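Local atomic coordinates of TCP pilus virulence regulatory protein (Vibrio cholerae, PDB entry 4MLO), a protein that activates transcription of virulence genes as an AraC-family regulator, probably by binding DNA, and holds a palmitoleic acid between its cupin-like and helix-turn-helix regions. Residues Y20-L25 with Q67-T72; I27-M32 with L61-I66; S227-G232 with E265-L270. All blocks are in the same frame, centred on the assembly; numbering follows the deposited sequence.

Contact 1: Y20-L25 with Q67-T72; sequences YIFNNL and QRFSLT. With PAM (palmitoleic acid), chain E.
Two neighbouring antiparallel strands of the cupin-like domain, 20-25 and 67-72, pair here and form part of the fatty-acid pocket. Tyr-20 with Leu-71 and Phe-22 with Phe-69 are hydrogen-bonded pairs; the bond from Phe-22 N to Phe-69 O is 2.9 Å long and nearly straight (169°). The ladder then breaks at a G1 beta bulge, where Asn-24 and Leu-25 both face Gln-67; beyond it Gln-67 N reaches Leu-25 O at 2.8 Å. Tyr-20, Phe-22, Leu-25 and Phe-69 point to the same side of the sheet, against palmitoleic acid. Phe-22 CD2 sits over one face of the Phe-69 ring, 3.6 Å from CZ, the planes inclined at 44°. The first torsion of Phe-69 (chi1 71°), which sets CG between the backbone N and the carbonyl carbon, swings the ring toward Phe-22 and brings its edge to the lipid, CZ being 4.0 Å from C8. Lipid C15 lies over a face of Tyr-20, 3.8 Å from CD2. On the other side of the sheet, Arg-68 NH2 makes a weak, bent bond to Asn-24 OD1 (2.7 Å); the Arg-68 guanidinium also bonds to Asn-46 OD1 and the carbonyl of Arg-209. Strand 40-44 flanks 67-72, while Met-259 of helix 248-259 packs on Phe-22 and Leu-25.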
# COMPACT_ATOMS: atom_id res chain seq x y z
N TYR A 20 -10.35 11.95 -1.80
CA TYR A 20 -9.62 11.02 -2.63
C TYR A 20 -10.34 9.68 -2.57
O TYR A 20 -10.71 9.22 -1.49
CB TYR A 20 -8.19 10.86 -2.14
CG TYR A 20 -7.35 12.12 -2.25
CD1 TYR A 20 -6.44 12.45 -1.23
CD2 TYR A 20 -7.43 12.94 -3.36
CE1 TYR A 20 -5.65 13.60 -1.33
CE2 TYR A 20 -6.65 14.10 -3.45
CZ TYR A 20 -5.76 14.41 -2.43
OH TYR A 20 -4.98 15.54 -2.52
N ILE A 21 -10.50 9.05 -3.73
CA ILE A 21 -11.23 7.80 -3.84
C ILE A 21 -10.39 6.81 -4.62
O ILE A 21 -9.98 7.08 -5.75
CB ILE A 21 -12.58 7.97 -4.56
CG1 ILE A 21 -13.42 9.01 -3.87
CG2 ILE A 21 -13.31 6.63 -4.63
CD1 ILE A 21 -14.63 9.39 -4.72
N PHE A 22 -10.16 5.64 -4.01
CA PHE A 22 -9.36 4.58 -4.60
C PHE A 22 -10.24 3.36 -4.84
O PHE A 22 -10.99 2.94 -3.94
CB PHE A 22 -8.21 4.21 -3.68
CG PHE A 22 -7.36 5.37 -3.34
CD1 PHE A 22 -6.46 5.87 -4.26
CD2 PHE A 22 -7.53 6.04 -2.14
CE1 PHE A 22 -5.69 6.97 -3.97
CE2 PHE A 22 -6.77 7.15 -1.85
CZ PHE A 22 -5.84 7.61 -2.76
N ASN A 23 -10.09 2.78 -6.04
CA ASN A 23 -10.85 1.61 -6.47
C ASN A 23 -9.89 0.58 -7.03
O ASN A 23 -9.27 0.81 -8.06
CB ASN A 23 -11.89 1.97 -7.54
CG ASN A 23 -12.72 0.77 -7.96
OD1 ASN A 23 -13.40 0.18 -7.14
ND2 ASN A 23 -12.67 0.42 -9.22
N ASN A 24 -9.80 -0.58 -6.37
CA ASN A 24 -8.92 -1.64 -6.84
C ASN A 24 -7.47 -1.14 -6.90
O ASN A 24 -6.72 -1.46 -7.82
CB ASN A 24 -9.39 -2.20 -8.17
CG ASN A 24 -10.64 -3.10 -8.00
OD1 ASN A 24 -10.98 -3.49 -6.88
ND2 ASN A 24 -11.31 -3.38 -9.11
N LEU A 25 -7.07 -0.46 -5.83
CA LEU A 25 -5.68 -0.03 -5.64
C LEU A 25 -4.88 -1.19 -5.05
O LEU A 25 -5.10 -1.57 -3.90
CB LEU A 25 -5.62 1.18 -4.71
CG LEU A 25 -4.23 1.77 -4.44
CD1 LEU A 25 -3.72 2.42 -5.74
CD2 LEU A 25 -4.22 2.73 -3.23
N GLN A 67 -7.27 -2.41 -2.38
CA GLN A 67 -7.98 -1.47 -1.54
C GLN A 67 -9.11 -0.76 -2.28
O GLN A 67 -9.01 -0.44 -3.47
CB GLN A 67 -7.01 -0.44 -0.99
CG GLN A 67 -5.92 -1.02 -0.08
CD GLN A 67 -6.44 -1.44 1.27
OE1 GLN A 67 -7.48 -0.99 1.71
NE2 GLN A 67 -5.68 -2.30 1.97
N ARG A 68 -10.20 -0.52 -1.54
CA ARG A 68 -11.32 0.31 -1.99
C ARG A 68 -11.72 1.22 -0.83
O ARG A 68 -12.42 0.78 0.08
CB ARG A 68 -12.52 -0.53 -2.42
CG ARG A 68 -12.22 -1.47 -3.55
CD ARG A 68 -13.35 -2.46 -3.81
NE ARG A 68 -12.89 -3.48 -4.73
CZ ARG A 68 -12.36 -4.66 -4.38
NH1 ARG A 68 -12.26 -5.04 -3.12
NH2 ARG A 68 -11.97 -5.47 -5.33
N PHE A 69 -11.31 2.49 -0.88
CA PHE A 69 -11.59 3.38 0.23
C PHE A 69 -11.54 4.81 -0.27
O PHE A 69 -11.00 5.10 -1.34
CB PHE A 69 -10.65 3.18 1.42
CG PHE A 69 -9.22 3.64 1.19
CD1 PHE A 69 -8.28 2.77 0.67
CD2 PHE A 69 -8.80 4.91 1.58
CE1 PHE A 69 -6.98 3.15 0.51
CE2 PHE A 69 -7.48 5.31 1.41
CZ PHE A 69 -6.56 4.42 0.89
N SER A 70 -12.17 5.69 0.51
CA SER A 70 -12.07 7.12 0.32
C SER A 70 -11.53 7.78 1.57
O SER A 70 -11.70 7.29 2.70
CB SER A 70 -13.43 7.72 -0.04
OG SER A 70 -14.33 7.53 1.04
N LEU A 71 -10.91 8.94 1.36
CA LEU A 71 -10.44 9.82 2.43
C LEU A 71 -10.98 11.21 2.14
O LEU A 71 -10.66 11.80 1.10
CB LEU A 71 -8.91 9.81 2.53
CG LEU A 71 -8.35 10.58 3.74
CD1 LEU A 71 -8.74 9.91 5.05
CD2 LEU A 71 -6.84 10.74 3.66
N THR A 72 -11.79 11.75 3.06
CA THR A 72 -12.42 13.06 2.90
C THR A 72 -11.88 14.01 3.96
O THR A 72 -11.89 13.70 5.15
CB THR A 72 -13.94 12.96 3.03
OG1 THR A 72 -14.47 12.05 2.05
CG2 THR A 72 -14.58 14.34 2.82
C1 PAM E . 1.18 6.18 -3.21
O1 PAM E . 1.87 7.12 -2.72
O2 PAM E . 1.62 5.01 -3.25
C2 PAM E . -0.18 6.46 -3.78
C3 PAM E . -1.28 5.63 -3.09
C4 PAM E . -1.31 5.98 -1.60
C5 PAM E . -2.43 5.25 -0.85
C6 PAM E . -2.34 5.50 0.65
C7 PAM E . -2.51 6.97 1.03
C8 PAM E . -3.94 7.43 0.77
C9 PAM E . -4.13 8.92 1.07
C10 PAM E . -3.70 9.90 0.27
C11 PAM E . -2.92 9.63 -1.01
C12 PAM E . -3.17 10.67 -2.10
C13 PAM E . -2.65 10.11 -3.43
C14 PAM E . -3.20 10.78 -4.67
C15 PAM E . -4.72 10.70 -4.75
C16 PAM E . -5.22 10.79 -6.17
O HOH W 1 -14.30 -2.52 -7.35

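Contact 2: I27-M32 with L61-I66; sequences INDYKM and LKKNSI. With PAM (palmitoleic acid), chain E.
Lys-63 lies across Tyr-30 at the type II beta turn Lys-62 to Ser-65, which leads from strand 57-61 to strand 66-73 in the cupin-like domain. Lys-63 CB is centred over one face of the Tyr-30 ring, a CH-pi contact 3.5 Å from the centroid. With CG anti to the backbone N (chi1 -173°) and the chain extended, CG passes Asp-29 CA, CD runs between Asn-28 O and Tyr-30 CE1, and CE comes to 3.2 Å from Asn-28 O. NZ ends in a salt bridge with Asp-88; Asp-29 OD1 is 4.2 Å from this NZ, beyond salt-bridge range. The turn is pinned to the facing loop by Asn-64 N to Ile-27 O (2.8 Å) and Ile-27 N to Ser-65 O, while Ser-65 OG and N both bond to Lys-62 O. Ile-27 fits its CB and CG2 against that same carbonyl oxygen and touches Leu-61 CD1 with CD1. Farther along, Lys-31 and Leu-61 form an antiparallel hydrogen-bonded pair, both side chains on the lipid side. Leu-61 CD1 meets the acyl chain at C6. Lys-31, bent at its last torsion (chi4 -78°), turns NZ to the palmitoleic acid carboxylate, 2.9 Å from O2, and also bonds to Thr-85 OG1.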
# COMPACT_ATOMS: atom_id res chain seq x y z
N ILE A 27 -1.64 -2.74 -3.44
CA ILE A 27 -0.65 -2.22 -2.50
C ILE A 27 0.62 -3.03 -2.76
O ILE A 27 0.73 -4.18 -2.36
CB ILE A 27 -1.13 -2.34 -1.06
CG1 ILE A 27 -2.45 -1.58 -0.87
CG2 ILE A 27 -0.09 -1.79 -0.14
CD1 ILE A 27 -2.40 -0.10 -1.25
N ASN A 28 1.59 -2.41 -3.45
CA ASN A 28 2.79 -3.10 -3.93
C ASN A 28 3.76 -3.41 -2.81
O ASN A 28 4.54 -4.37 -2.89
CB ASN A 28 3.49 -2.25 -4.98
CG ASN A 28 4.63 -2.99 -5.63
OD1 ASN A 28 4.39 -3.93 -6.35
ND2 ASN A 28 5.87 -2.58 -5.37
N ASP A 29 3.76 -2.58 -1.77
CA ASP A 29 4.63 -2.70 -0.60
C ASP A 29 3.86 -2.20 0.61
O ASP A 29 2.90 -1.44 0.47
CB ASP A 29 5.91 -1.88 -0.76
CG ASP A 29 6.93 -2.59 -1.63
OD1 ASP A 29 7.35 -3.71 -1.24
OD2 ASP A 29 7.27 -2.06 -2.69
N TYR A 30 4.26 -2.61 1.81
CA TYR A 30 3.58 -2.18 3.03
C TYR A 30 3.58 -0.66 3.11
O TYR A 30 4.59 -0.02 2.80
CB TYR A 30 4.25 -2.76 4.28
CG TYR A 30 4.08 -4.23 4.37
CD1 TYR A 30 5.06 -5.09 3.90
CD2 TYR A 30 2.90 -4.77 4.87
CE1 TYR A 30 4.87 -6.49 3.94
CE2 TYR A 30 2.71 -6.15 4.94
CZ TYR A 30 3.70 -6.99 4.47
OH TYR A 30 3.51 -8.35 4.51
N LYS A 31 2.43 -0.09 3.48
CA LYS A 31 2.28 1.37 3.54
C LYS A 31 1.69 1.81 4.87
O LYS A 31 0.89 1.10 5.48
CB LYS A 31 1.39 1.91 2.40
CG LYS A 31 2.11 1.91 1.07
CD LYS A 31 1.25 2.41 -0.04
CE LYS A 31 1.88 2.09 -1.37
NZ LYS A 31 2.97 3.04 -1.66
N MET A 32 2.07 3.01 5.30
CA MET A 32 1.49 3.64 6.47
C MET A 32 1.19 5.08 6.07
O MET A 32 1.98 5.69 5.34
CB MET A 32 2.43 3.59 7.67
CG MET A 32 2.81 2.17 8.07
SD MET A 32 4.17 2.09 9.30
CE MET A 32 3.36 2.78 10.73
N LEU A 61 -1.62 -0.24 5.55
CA LEU A 61 -2.17 -0.99 4.41
C LEU A 61 -1.27 -2.18 4.13
O LEU A 61 -0.05 -2.03 3.97
CB LEU A 61 -2.30 -0.11 3.16
CG LEU A 61 -3.13 1.18 3.30
CD1 LEU A 61 -3.15 1.92 1.98
CD2 LEU A 61 -4.54 0.85 3.74
N LYS A 62 -1.87 -3.37 4.06
CA LYS A 62 -1.10 -4.60 3.92
C LYS A 62 -0.64 -4.81 2.48
O LYS A 62 -1.39 -4.58 1.52
CB LYS A 62 -1.94 -5.80 4.37
CG LYS A 62 -1.13 -7.05 4.48
CD LYS A 62 -2.01 -8.26 4.64
CE LYS A 62 -2.87 -8.15 5.83
NZ LYS A 62 -3.57 -9.46 6.04
N LYS A 63 0.59 -5.26 2.33
CA LYS A 63 1.13 -5.59 1.02
C LYS A 63 0.27 -6.66 0.37
O LYS A 63 -0.20 -7.59 1.04
CB LYS A 63 2.56 -6.08 1.15
CG LYS A 63 3.25 -6.29 -0.18
CD LYS A 63 4.64 -6.91 -0.03
CE LYS A 63 5.26 -7.08 -1.40
NZ LYS A 63 6.54 -7.85 -1.39
N ASN A 64 0.06 -6.49 -0.94
CA ASN A 64 -0.70 -7.38 -1.83
C ASN A 64 -2.19 -7.28 -1.61
O ASN A 64 -2.95 -8.05 -2.18
CB ASN A 64 -0.26 -8.84 -1.73
CG ASN A 64 1.15 -9.05 -2.22
OD1 ASN A 64 1.59 -8.43 -3.19
ND2 ASN A 64 1.90 -9.88 -1.52
N SER A 65 -2.65 -6.31 -0.82
CA SER A 65 -4.07 -6.13 -0.70
C SER A 65 -4.59 -5.32 -1.88
O SER A 65 -3.83 -4.65 -2.58
CB SER A 65 -4.43 -5.44 0.62
OG SER A 65 -3.85 -4.14 0.71
N ILE A 66 -5.89 -5.38 -2.09
CA ILE A 66 -6.58 -4.61 -3.13
C ILE A 66 -7.56 -3.71 -2.40
O ILE A 66 -8.58 -4.18 -1.88
CB ILE A 66 -7.30 -5.51 -4.15
CG1 ILE A 66 -6.31 -6.40 -4.88
CG2 ILE A 66 -8.11 -4.66 -5.14
CD1 ILE A 66 -5.26 -5.69 -5.65
C1 PAM E . 1.18 6.18 -3.21
O1 PAM E . 1.87 7.12 -2.72
O2 PAM E . 1.62 5.01 -3.25
C2 PAM E . -0.18 6.46 -3.78
C3 PAM E . -1.28 5.63 -3.09
C4 PAM E . -1.31 5.98 -1.60
C5 PAM E . -2.43 5.25 -0.85
C6 PAM E . -2.34 5.50 0.65
C7 PAM E . -2.51 6.97 1.03
C8 PAM E . -3.94 7.43 0.77
C9 PAM E . -4.13 8.92 1.07
C10 PAM E . -3.70 9.90 0.27
C11 PAM E . -2.92 9.63 -1.01
C12 PAM E . -3.17 10.67 -2.10
C13 PAM E . -2.65 10.11 -3.43
C14 PAM E . -3.20 10.78 -4.67
C15 PAM E . -4.72 10.70 -4.75
C16 PAM E . -5.22 10.79 -6.17
O HOH W 2 7.50 -5.52 -3.66
O HOH W 3 1.16 -9.32 2.46

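Contact 3: S227-G232 with E265-L270; sequences SLMKTG and EYLFML. With PAM (palmitoleic acid), chain E.
Met-229 and Tyr-266 cross obliquely where the end of helix 213-230 packs on helix 263-271, within the AraC-family helix-turn-helix region. The thioether lies beside the ring rather than above it: SD is 5.3 Å from the ring centroid and almost in the ring plane, a Met-aromatic contact at the edge. A bend at the last torsion (chi3 -91°) brings the methyl CE to 3.9 Å from Tyr-266 CD1, at an oblique angle to the ring. Nearer the backbone, Met-229 CB packs on the side facing helix 263-271 against Leu-270 CD1, 3.9 Å away, and Leu-267 CD1 comes near it in one of that leucine's two conformers. Leu-270 CD1 also lies against the carbonyl of Met-229, so this methyl packs on the backbone of the last helical turn as well as on the side chain. Lys-230 runs past Leu-270 at about a right angle, its CG near CD1, and then slants past Tyr-266, with CE 3.4 Å from the phenol OH. The extended chain delivers NZ to the carboxylate of palmitoleic acid, 2.7 Å from O1; Asn-10 OD1 is a second partner of NZ. The same Tyr-266 ring takes lipid C14 at its edge, near the CD2-CE2 side, while Met-269 CE approaches C14 to 3.6 Å. The two helices thus supply Lys-230 to the acid head and Met-269 to the tail of the ligand. Just beyond Lys-230 the first helix ends in a Schellman motif, with Gly-232 at positive phi. Phe-255 of helix 248-259 touches both Met-229 and Tyr-266, Ile-239 of helix 236-242 covers Met-229, and strand 7-14 adjoins the pair through Tyr-12, whose OH bonds to Tyr-266 OH.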
# COMPACT_ATOMS: atom_id res chain seq x y z
N SER A 227 4.90 3.90 -9.22
CA SER A 227 6.32 3.79 -8.88
C SER A 227 7.20 4.51 -9.88
O SER A 227 8.15 5.19 -9.48
CB SER A 227 6.72 2.33 -8.77
OG SER A 227 6.11 1.73 -7.66
N LEU A 228 6.93 4.37 -11.19
CA LEU A 228 7.73 5.07 -12.19
C LEU A 228 7.60 6.58 -12.05
O LEU A 228 8.59 7.31 -12.16
CB LEU A 228 7.33 4.67 -13.59
CG LEU A 228 7.60 3.28 -14.08
CD1 LEU A 228 6.89 3.14 -15.38
CD2 LEU A 228 9.09 3.09 -14.28
N MET A 229 6.38 7.06 -11.83
CA MET A 229 6.23 8.50 -11.66
C MET A 229 6.94 9.00 -10.41
O MET A 229 7.46 10.12 -10.40
CB MET A 229 4.74 8.85 -11.63
CG MET A 229 4.13 8.63 -13.02
SD MET A 229 2.40 9.14 -13.17
CE MET A 229 1.54 7.63 -12.75
N LYS A 230 6.97 8.20 -9.35
CA LYS A 230 7.68 8.62 -8.15
C LYS A 230 9.18 8.69 -8.36
O LYS A 230 9.85 9.38 -7.57
CB LYS A 230 7.35 7.67 -6.99
CG LYS A 230 5.97 7.86 -6.40
CD LYS A 230 5.75 6.87 -5.26
CE LYS A 230 4.44 7.12 -4.61
NZ LYS A 230 4.38 6.38 -3.31
N THR A 231 9.73 8.03 -9.37
CA THR A 231 11.15 8.16 -9.66
C THR A 231 11.46 9.35 -10.57
O THR A 231 12.63 9.56 -10.90
CB THR A 231 11.72 6.90 -10.31
OG1 THR A 231 11.24 6.77 -11.65
CG2 THR A 231 11.39 5.64 -9.51
N GLY A 232 10.45 10.12 -10.97
CA GLY A 232 10.64 11.28 -11.82
C GLY A 232 10.31 11.10 -13.29
O GLY A 232 10.48 12.05 -14.07
N GLU A 265 -2.79 14.62 -13.56
CA GLU A 265 -3.11 15.27 -12.30
C GLU A 265 -2.33 14.66 -11.14
O GLU A 265 -1.85 15.38 -10.27
CB GLU A 265 -4.62 15.21 -12.01
CG GLU A 265 -4.94 15.73 -10.62
CD GLU A 265 -6.27 16.43 -10.51
OE1 GLU A 265 -7.24 16.02 -11.20
OE2 GLU A 265 -6.34 17.39 -9.71
N TYR A 266 -2.13 13.33 -11.15
CA TYR A 266 -1.31 12.71 -10.12
C TYR A 266 0.13 13.21 -10.22
O TYR A 266 0.77 13.52 -9.20
CB TYR A 266 -1.40 11.18 -10.22
CG TYR A 266 -0.49 10.50 -9.23
CD1 TYR A 266 0.67 9.84 -9.63
CD2 TYR A 266 -0.77 10.58 -7.87
CE1 TYR A 266 1.50 9.25 -8.69
CE2 TYR A 266 0.05 9.99 -6.93
CZ TYR A 266 1.20 9.35 -7.35
OH TYR A 266 2.03 8.79 -6.41
N LEU A 267 0.66 13.31 -11.44
CA LEU A 267 1.99 13.88 -11.62
C LEU A 267 2.10 15.25 -10.96
O LEU A 267 3.08 15.54 -10.26
CB LEU A 267 2.30 13.96 -13.11
CG LEU A 267 3.73 13.79 -13.62
CD1 LEU A 267 4.51 12.71 -12.89
CD2 LEU A 267 3.64 13.46 -15.10
N PHE A 268 1.10 16.09 -11.15
CA PHE A 268 1.08 17.37 -10.48
C PHE A 268 1.09 17.22 -8.96
O PHE A 268 1.76 17.98 -8.25
CB PHE A 268 -0.14 18.14 -10.94
CG PHE A 268 -0.07 19.53 -10.60
CD1 PHE A 268 -0.44 19.95 -9.33
CD2 PHE A 268 0.45 20.44 -11.50
CE1 PHE A 268 -0.34 21.25 -8.96
CE2 PHE A 268 0.56 21.77 -11.14
CZ PHE A 268 0.15 22.17 -9.85
N MET A 269 0.34 16.25 -8.43
CA MET A 269 0.34 16.08 -6.98
C MET A 269 1.72 15.71 -6.47
O MET A 269 2.08 16.03 -5.33
CB MET A 269 -0.67 15.00 -6.58
CG MET A 269 -2.08 15.39 -6.97
SD MET A 269 -3.24 14.09 -6.56
CE MET A 269 -3.33 14.33 -4.78
N LEU A 270 2.53 15.06 -7.30
CA LEU A 270 3.87 14.66 -6.91
C LEU A 270 4.90 15.76 -7.10
O LEU A 270 5.82 15.87 -6.30
CB LEU A 270 4.34 13.46 -7.73
CG LEU A 270 3.85 12.08 -7.37
CD1 LEU A 270 4.41 11.12 -8.43
CD2 LEU A 270 4.30 11.66 -5.99
C1 PAM E . 1.18 6.18 -3.21
O1 PAM E . 1.87 7.12 -2.72
O2 PAM E . 1.62 5.01 -3.25
C2 PAM E . -0.18 6.46 -3.78
C3 PAM E . -1.28 5.63 -3.09
C4 PAM E . -1.31 5.98 -1.60
C5 PAM E . -2.43 5.25 -0.85
C6 PAM E . -2.34 5.50 0.65
C7 PAM E . -2.51 6.97 1.03
C8 PAM E . -3.94 7.43 0.77
C9 PAM E . -4.13 8.92 1.07
C10 PAM E . -3.70 9.90 0.27
C11 PAM E . -2.92 9.63 -1.01
C12 PAM E . -3.17 10.67 -2.10
C13 PAM E . -2.65 10.11 -3.43
C14 PAM E . -3.20 10.78 -4.67
C15 PAM E . -4.72 10.70 -4.75
C16 PAM E . -5.22 10.79 -6.17

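From the N terminus, strand 19-26 supplies the first half of contact 1, and the chain goes on directly into 27-32 of contact 2. Segment 61-66 closes contact 2, and 67-72, next in sequence, closes contact 1 around it, so the smaller loop is nested in the larger. Contact 1 pairs strands of one sheet and contact 2 pairs strands of the other; they meet where Gln-67 CG packs on Ile-27 CG1. Contact 3 follows in series, closing a mainly helical loop in the helix-turn-helix region. Palmitoleic acid touches all three: Lys-31 from the cupin-like domain and Lys-230 from the helix-turn-helix region converge on its carboxylate, and Tyr-20 OH packs on Met-269 CE near the lipid tail.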